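Local coordinates for isoaspartyl dipeptidase (Fervidobacterium islandicum, PDB 7CDH), which probably hydrolyses isoaspartyl (beta-aspartyl) dipeptides with a two-zinc centre, as a metallopeptidase of the amidohydrolase family linked to protein repair, at residues A[260-264]-A[265-269]; A[309-312]-A[313-316]; A[355-359]-A[360-364]. All coordinates share one frame; numbering follows the deposited sequence.

Contact 1: residues A[260-264]-A[265-269]; sequences AEFTT and IDAIC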
loop_
_atom_site.group_PDB
_atom_site.type_symbol
_atom_site.label_atom_id
_atom_site.label_comp_id
_atom_site.label_asym_id
_atom_site.label_seq_id
_atom_site.Cartn_x
_atom_site.Cartn_y
_atom_site.Cartn_z
ATOM N N ALA A 260 27.640 -27.780 -32.131
ATOM C CA ALA A 260 28.913 -27.684 -32.878
ATOM C C ALA A 260 28.641 -27.765 -34.385
ATOM O O ALA A 260 29.627 -27.712 -35.140
ATOM C CB ALA A 260 29.881 -28.754 -32.412
ATOM N N GLU A 261 27.370 -27.870 -34.808
ATOM C CA GLU A 261 26.955 -27.793 -36.240
ATOM C C GLU A 261 26.854 -26.312 -36.659
ATOM O O GLU A 261 27.742 -25.820 -37.434
ATOM C CB GLU A 261 25.637 -28.548 -36.461
ATOM C CG GLU A 261 25.413 -28.967 -37.910
ATOM C CD GLU A 261 25.528 -27.861 -38.950
ATOM O OE1 GLU A 261 24.513 -27.179 -39.212
ATOM O OE2 GLU A 261 26.639 -27.676 -39.493
ATOM N N PHE A 262 25.816 -25.624 -36.159
ATOM C CA PHE A 262 25.506 -24.193 -36.401
ATOM C C PHE A 262 25.946 -23.371 -35.185
ATOM O O PHE A 262 25.444 -23.558 -34.087
ATOM C CB PHE A 262 24.024 -24.008 -36.711
ATOM C CG PHE A 262 23.713 -22.600 -37.107
ATOM C CD1 PHE A 262 24.091 -22.123 -38.353
ATOM C CD2 PHE A 262 23.086 -21.738 -36.222
ATOM C CE1 PHE A 262 23.842 -20.806 -38.720
ATOM C CE2 PHE A 262 22.832 -20.427 -36.590
ATOM C CZ PHE A 262 23.225 -19.954 -37.828
ATOM N N THR A 263 26.903 -22.480 -35.388
ATOM C CA THR A 263 27.465 -21.645 -34.325
ATOM C C THR A 263 27.312 -20.174 -34.684
ATOM O O THR A 263 26.906 -19.868 -35.814
ATOM C CB THR A 263 28.930 -21.992 -34.107
ATOM O OG1 THR A 263 29.592 -21.416 -35.231
ATOM C CG2 THR A 263 29.122 -23.488 -33.983
ATOM N N THR A 264 27.640 -19.320 -33.716
ATOM C CA THR A 264 27.762 -17.857 -33.877
ATOM C C THR A 264 28.742 -17.549 -35.029
ATOM O O THR A 264 28.481 -16.601 -35.773
ATOM C CB THR A 264 28.078 -17.218 -32.519
ATOM O OG1 THR A 264 26.854 -17.301 -31.793
ATOM C CG2 THR A 264 28.476 -15.761 -32.615
ATOM N N ILE A 265 29.826 -18.303 -35.180
ATOM C CA ILE A 265 30.783 -18.108 -36.316
ATOM C C ILE A 265 30.024 -18.249 -37.655
ATOM O O ILE A 265 30.126 -17.339 -38.512
ATOM C CB ILE A 265 31.996 -19.070 -36.266
ATOM C CG1 ILE A 265 32.615 -19.250 -34.874
ATOM C CG2 ILE A 265 33.040 -18.584 -37.254
ATOM C CD1 ILE A 265 33.119 -17.974 -34.272
ATOM N N ASP A 266 29.277 -19.335 -37.843
ATOM C CA ASP A 266 28.471 -19.546 -39.071
ATOM C C ASP A 266 27.504 -18.377 -39.218
ATOM O O ASP A 266 27.379 -17.822 -40.328
ATOM C CB ASP A 266 27.737 -20.883 -39.036
ATOM C CG ASP A 266 28.690 -22.060 -38.898
ATOM O OD1 ASP A 266 29.721 -22.090 -39.654
ATOM O OD2 ASP A 266 28.423 -22.923 -38.011
ATOM N N ALA A 267 26.836 -18.013 -38.130
ATOM C CA ALA A 267 25.824 -16.940 -38.126
ATOM C C ALA A 267 26.444 -15.643 -38.670
ATOM O O ALA A 267 25.830 -14.992 -39.529
ATOM C CB ALA A 267 25.283 -16.802 -36.725
ATOM N N ILE A 268 27.609 -15.262 -38.171
ATOM C CA ILE A 268 28.267 -13.973 -38.534
ATOM C C ILE A 268 28.662 -14.002 -40.026
ATOM O O ILE A 268 28.585 -12.938 -40.711
ATOM C CB ILE A 268 29.472 -13.719 -37.607
ATOM C CG1 ILE A 268 28.982 -13.348 -36.210
ATOM C CG2 ILE A 268 30.431 -12.665 -38.178
ATOM C CD1 ILE A 268 30.082 -13.244 -35.192
ATOM N N CYS A 269 29.110 -15.160 -40.507
ATOM C CA CYS A 269 29.583 -15.348 -41.902
ATOM C C CYS A 269 28.387 -15.250 -42.842
ATOM O O CYS A 269 28.483 -14.525 -43.840
ATOM C CB CYS A 269 30.351 -16.653 -42.069
ATOM S SG CYS A 269 31.968 -16.580 -41.250
#
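Thr263 and Asp266 form a capping box at the start of helix 264-273, each side chain accepting from the other residue's backbone N-H. Thr263 is the N-cap. Its N binds Asp266 OD2 at 3.1 Å, approaching the anti side of that oxygen and 24° out of the carboxylate plane. The return bond, from Asp266 N to Thr263 OG1, is weak at 3.4 Å, although nearly straight. With OG1 set between its own N and carbonyl carbon (chi1 74°), Thr263 turns the hydroxyl toward the first turn while CG2 is directed away from the carbonyl carbon. The amino-terminal end of the helix would probably favour the charged carboxylate, whereas the nearby carbonyl oxygen and carboxylate of Glu261 would probably work against it.

Backbone bonds continue the cap into regular helix: Ala267 N donates to Thr263 O at 3.0 Å and Ile268 N to Thr264 O at 2.9 Å.

The apolar contacts fall into two groups. The Phe262 side chain runs past that of Asp266 in the opposite direction, ring and carboxylate planes 31° apart. Its CE1 meets Asp266 CB at 3.9 Å, and Phe262 CZ is 3.9 Å from Ala267 CB. Phe232 of helix 229-240 also packs on Ala267. In the other group, the Thr264 methyl leans on the following helical turn, while the hydroxyl of Thr264 is hydrogen-bonded to Ser226 OG and Thr248 O, joining the helix start to the barrel strand 245-248. The methyl contact runs from Thr264 CG2 to Ile268 CD1, 3.9 Å apart.

Contact 2: residues A[309-312]-A[313-316]; sequences AVWY and TIRK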
loop_
_atom_site.group_PDB
_atom_site.type_symbol
_atom_site.label_atom_id
_atom_site.label_comp_id
_atom_site.label_asym_id
_atom_site.label_seq_id
_atom_site.Cartn_x
_atom_site.Cartn_y
_atom_site.Cartn_z
ATOM N N ALA A 309 34.897 -14.402 -24.072
ATOM C CA ALA A 309 34.224 -14.903 -25.282
ATOM C C ALA A 309 34.217 -13.849 -26.406
ATOM O O ALA A 309 34.093 -14.250 -27.567
ATOM C CB ALA A 309 32.829 -15.340 -24.957
ATOM N N VAL A 310 34.318 -12.559 -26.115
ATOM C CA VAL A 310 34.047 -11.544 -27.160
ATOM C C VAL A 310 35.246 -11.508 -28.125
ATOM O O VAL A 310 35.052 -11.615 -29.362
ATOM C CB VAL A 310 33.725 -10.171 -26.558
ATOM C CG1 VAL A 310 33.876 -9.074 -27.600
ATOM C CG2 VAL A 310 32.314 -10.153 -25.977
ATOM N N TRP A 311 36.446 -11.365 -27.589
ATOM C CA TRP A 311 37.668 -11.266 -28.409
ATOM C C TRP A 311 37.965 -12.645 -29.008
ATOM O O TRP A 311 38.402 -12.737 -30.177
ATOM C CB TRP A 311 38.813 -10.702 -27.578
ATOM C CG TRP A 311 40.067 -10.508 -28.360
ATOM C CD1 TRP A 311 41.263 -11.109 -28.119
ATOM C CD2 TRP A 311 40.241 -9.695 -29.530
ATOM N NE1 TRP A 311 42.180 -10.694 -29.029
ATOM C CE2 TRP A 311 41.590 -9.819 -29.904
ATOM C CE3 TRP A 311 39.410 -8.844 -30.266
ATOM C CZ2 TRP A 311 42.126 -9.142 -31.002
ATOM C CZ3 TRP A 311 39.929 -8.190 -31.358
ATOM C CH2 TRP A 311 41.271 -8.336 -31.721
ATOM N N TYR A 312 37.655 -13.696 -28.275
ATOM C CA TYR A 312 37.785 -15.076 -28.783
ATOM C C TYR A 312 36.962 -15.209 -30.071
ATOM O O TYR A 312 37.474 -15.804 -31.043
ATOM C CB TYR A 312 37.354 -16.075 -27.713
ATOM C CG TYR A 312 37.482 -17.521 -28.119
ATOM C CD1 TYR A 312 38.704 -18.169 -28.124
ATOM C CD2 TYR A 312 36.379 -18.240 -28.511
ATOM C CE1 TYR A 312 38.813 -19.501 -28.482
ATOM C CE2 TYR A 312 36.467 -19.563 -28.885
ATOM C CZ TYR A 312 37.689 -20.199 -28.864
ATOM O OH TYR A 312 37.743 -21.507 -29.231
ATOM N N THR A 313 35.717 -14.729 -30.051
ATOM C CA THR A 313 34.727 -14.920 -31.151
ATOM C C THR A 313 35.194 -14.084 -32.351
ATOM O O THR A 313 35.217 -14.623 -33.433
ATOM C CB THR A 313 33.274 -14.674 -30.702
ATOM O OG1 THR A 313 32.943 -15.689 -29.740
ATOM C CG2 THR A 313 32.271 -14.739 -31.837
ATOM N N ILE A 314 35.672 -12.871 -32.130
ATOM C CA ILE A 314 36.253 -12.012 -33.195
ATOM C C ILE A 314 37.445 -12.741 -33.858
ATOM O O ILE A 314 37.521 -12.758 -35.108
ATOM C CB ILE A 314 36.629 -10.647 -32.617
ATOM C CG1 ILE A 314 35.381 -9.848 -32.250
ATOM C CG2 ILE A 314 37.523 -9.864 -33.576
ATOM C CD1 ILE A 314 35.679 -8.656 -31.370
ATOM N N ARG A 315 38.326 -13.348 -33.071
ATOM C CA ARG A 315 39.501 -14.091 -33.579
ATOM C C ARG A 315 39.027 -15.298 -34.402
ATOM O O ARG A 315 39.670 -15.587 -35.429
ATOM C CB ARG A 315 40.428 -14.503 -32.439
ATOM C CG ARG A 315 41.280 -13.356 -31.923
ATOM C CD ARG A 315 42.285 -13.810 -30.900
ATOM N NE ARG A 315 43.367 -14.514 -31.566
ATOM C CZ ARG A 315 44.526 -14.867 -30.997
ATOM N NH1 ARG A 315 44.766 -14.588 -29.727
ATOM N NH2 ARG A 315 45.447 -15.497 -31.714
ATOM N N LYS A 316 37.930 -15.960 -34.037
ATOM C CA LYS A 316 37.466 -17.132 -34.821
ATOM C C LYS A 316 36.908 -16.678 -36.173
ATOM O O LYS A 316 37.011 -17.453 -37.141
ATOM C CB LYS A 316 36.446 -17.979 -34.060
ATOM C CG LYS A 316 37.034 -18.909 -33.006
ATOM C CD LYS A 316 38.219 -19.734 -33.448
ATOM C CE LYS A 316 38.389 -20.991 -32.617
ATOM N NZ LYS A 316 39.813 -21.380 -32.450
#
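Arg315 lies one turn beyond Trp311 on the alpha-helix 309-318, which packs beside strand 51-59, and its aliphatic chain climbs across the indole in an i to i+4 contact. Arg315 CB is 3.5 Å from Trp311 O, the carbonyl that accepts its backbone N-H. CG then comes over one face of the indole, 4.2 Å from the centroid of the five-membered ring and only 19° off the ring normal, a CH-pi contact. CD continues to 3.6 Å from Trp311 NE1. At chi3 (75°) the chain bends, and the guanidinium plane ends up 52° from the indole plane. There NE makes a weak hydrogen bond to a glycerol, probably from the crystallisation liquor, and NH1 forms a salt bridge with Glu363. Trp311 NE1 itself donates to Phe362 O, which helps to fix the rotation of the ring.

The six-membered end of the same indole meets Ile314, whose CG2 lies 3.7 Å from Trp311 CZ3, the two side chains crossing at about a right angle. Lys316 repeats the i to i+4 pattern on Tyr312: its CG sits above one ring face near the rim, and its CE reaches 3.5 Å from Tyr312 OH. On the buried side, Ala309 O accepts twice from Thr313. Thr313 N stands above the carbonyl plane, 3.0 Å from Ala309 O, whereas Thr313 OG1 donates to Ala309 O from 2.8 Å, closer to that plane.

Contact 3: residues A[355-359]-A[360-364]; sequences ILVDE and QSFEI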
loop_
_atom_site.group_PDB
_atom_site.type_symbol
_atom_site.label_atom_id
_atom_site.label_comp_id
_atom_site.label_asym_id
_atom_site.label_seq_id
_atom_site.Cartn_x
_atom_site.Cartn_y
_atom_site.Cartn_z
ATOM N N ILE A 355 41.797 -0.681 -27.430
ATOM C CA ILE A 355 42.684 -1.833 -27.110
ATOM C C ILE A 355 43.857 -1.820 -28.097
ATOM O O ILE A 355 43.735 -1.339 -29.240
ATOM C CB ILE A 355 41.936 -3.183 -27.094
ATOM C CG1 ILE A 355 41.322 -3.523 -28.447
ATOM C CG2 ILE A 355 40.900 -3.212 -25.987
ATOM C CD1 ILE A 355 40.818 -4.959 -28.578
ATOM N N LEU A 356 44.985 -2.299 -27.629
ATOM C CA LEU A 356 46.195 -2.465 -28.449
ATOM C C LEU A 356 46.431 -3.958 -28.569
ATOM O O LEU A 356 46.520 -4.641 -27.550
ATOM C CB LEU A 356 47.337 -1.729 -27.760
ATOM C CG LEU A 356 47.280 -0.212 -27.901
ATOM C CD1 LEU A 356 48.134 0.455 -26.845
ATOM C CD2 LEU A 356 47.738 0.210 -29.296
ATOM N N VAL A 357 46.440 -4.444 -29.794
ATOM C CA VAL A 357 46.596 -5.885 -30.105
ATOM C C VAL A 357 47.944 -6.085 -30.797
ATOM O O VAL A 357 48.422 -5.191 -31.503
ATOM C CB VAL A 357 45.381 -6.276 -30.943
ATOM C CG1 VAL A 357 45.525 -7.637 -31.576
ATOM C CG2 VAL A 357 44.139 -6.192 -30.075
ATOM N N ASP A 358 48.602 -7.194 -30.529
ATOM C CA ASP A 358 49.846 -7.580 -31.235
ATOM C C ASP A 358 49.475 -8.000 -32.672
ATOM O O ASP A 358 48.575 -8.844 -32.823
ATOM C CB ASP A 358 50.533 -8.682 -30.440
ATOM C CG ASP A 358 51.885 -9.017 -31.010
ATOM O OD1 ASP A 358 51.913 -9.732 -32.059
ATOM O OD2 ASP A 358 52.878 -8.519 -30.424
ATOM N N GLU A 359 50.102 -7.424 -33.702
ATOM C CA GLU A 359 49.691 -7.657 -35.115
ATOM C C GLU A 359 49.997 -9.104 -35.530
ATOM O O GLU A 359 49.299 -9.599 -36.411
ATOM C CB GLU A 359 50.324 -6.635 -36.054
ATOM C CG GLU A 359 51.840 -6.753 -36.153
ATOM C CD GLU A 359 52.514 -5.733 -37.054
ATOM O OE1 GLU A 359 51.785 -4.924 -37.693
ATOM O OE2 GLU A 359 53.766 -5.769 -37.126
ATOM N N GLN A 360 50.953 -9.780 -34.891
ATOM C CA GLN A 360 51.285 -11.199 -35.200
ATOM C C GLN A 360 50.307 -12.111 -34.450
ATOM O O GLN A 360 49.445 -12.712 -35.123
ATOM C CB GLN A 360 52.750 -11.519 -34.857
ATOM C CG GLN A 360 53.774 -10.784 -35.721
ATOM C CD GLN A 360 53.490 -10.906 -37.203
ATOM O OE1 GLN A 360 53.308 -11.998 -37.738
ATOM N NE2 GLN A 360 53.440 -9.773 -37.888
ATOM N N SER A 361 50.430 -12.182 -33.113
ATOM C CA SER A 361 49.697 -13.124 -32.223
ATOM C C SER A 361 48.229 -12.700 -32.018
ATOM O O SER A 361 47.381 -13.585 -31.748
ATOM C CB SER A 361 50.401 -13.251 -30.908
ATOM O OG SER A 361 50.216 -12.073 -30.142
ATOM N N PHE A 362 47.912 -11.413 -32.151
ATOM C CA PHE A 362 46.541 -10.871 -31.956
ATOM C C PHE A 362 46.132 -10.973 -30.471
ATOM O O PHE A 362 44.960 -11.021 -30.152
ATOM C CB PHE A 362 45.552 -11.572 -32.888
ATOM C CG PHE A 362 45.225 -10.758 -34.102
ATOM C CD1 PHE A 362 46.128 -10.665 -35.152
ATOM C CD2 PHE A 362 44.025 -10.084 -34.196
ATOM C CE1 PHE A 362 45.829 -9.920 -36.280
ATOM C CE2 PHE A 362 43.724 -9.336 -35.325
ATOM C CZ PHE A 362 44.631 -9.249 -36.360
ATOM N N GLU A 363 47.102 -10.969 -29.576
ATOM C CA GLU A 363 46.889 -11.005 -28.118
ATOM C C GLU A 363 46.664 -9.567 -27.651
ATOM O O GLU A 363 47.353 -8.659 -28.172
ATOM C CB GLU A 363 48.085 -11.704 -27.476
ATOM C CG GLU A 363 48.183 -13.177 -27.849
ATOM C CD GLU A 363 47.530 -14.145 -26.872
ATOM O OE1 GLU A 363 48.048 -14.259 -25.734
ATOM O OE2 GLU A 363 46.511 -14.784 -27.240
ATOM N N ILE A 364 45.698 -9.349 -26.748
ATOM C CA ILE A 364 45.455 -7.990 -26.184
ATOM C C ILE A 364 46.653 -7.642 -25.289
ATOM O O ILE A 364 46.963 -8.420 -24.379
ATOM C CB ILE A 364 44.087 -7.888 -25.464
ATOM C CG1 ILE A 364 42.931 -7.910 -26.463
ATOM C CG2 ILE A 364 44.007 -6.634 -24.593
ATOM C CD1 ILE A 364 41.683 -8.494 -25.903
#
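Asp358 grips the backbone N-H groups of Gln360 and Ser361 with a single oxygen, holding the turn that follows its strand. With CG swung to the side remote from its own N (chi1 -173°), the carboxylate sits beside the carbonyl carbon, facing the chain as it bends back. OD1 accepts from Gln360 N at 3.0 Å, an Asx turn, and from Ser361 N at 3.1 Å. The two donors arrive from opposite faces of the carboxylate plane, both on the anti side of OD1, so the group is clasped between them. Ser361 OG lies against Asp358 CB at 3.4 Å.

Phe362 closes the turn in a left-handed helical conformation (phi 68°, psi 27°). Its N donates to Asp358 O at 2.7 Å, while Asp358 N binds Glu363 O at 3.0 Å. The Phe362 ring is set obliquely beside Val357, with Val357 CG1 3.9 Å from Phe362 CD2.

Val357 spreads its two methyls: CG1 serves Phe362, and CG2 touches Ile364 CG1 at 4.2 Å within an antiparallel, non-hydrogen-bonded pair. The Glu359 side chain, extended beyond CG, passes Leu52 to a salt bridge between OE1 and Lys9. Reversal through the four residues 359-362 makes this a beta-hairpin between strands 354-358 and 364-369, consistent with the beta domain that accompanies the metal-bearing barrel in amidohydrolases.

Contact 2 is the buried one and lies between the others, whereas contacts 1 and 3 are only partly buried and do not touch each other. Helix 309-318 meets both neighbours by different chemistry. Toward contact 1 it packs through aliphatic groups, Thr313 CG2 against Thr264 CG2 and Lys316 CB against Ile265 CD1, so two helices lie together. Toward contact 3 polar bonds join the packing: indole N-H and guanidinium reach the hairpin, while Trp311 also packs on Val357 and Ile364. Side-chain oxygens accept backbone N-H groups both at the helix start of contact 1 and in the turn of contact 3; contact 2, in the first turns of its helix, relies on side chains one turn apart.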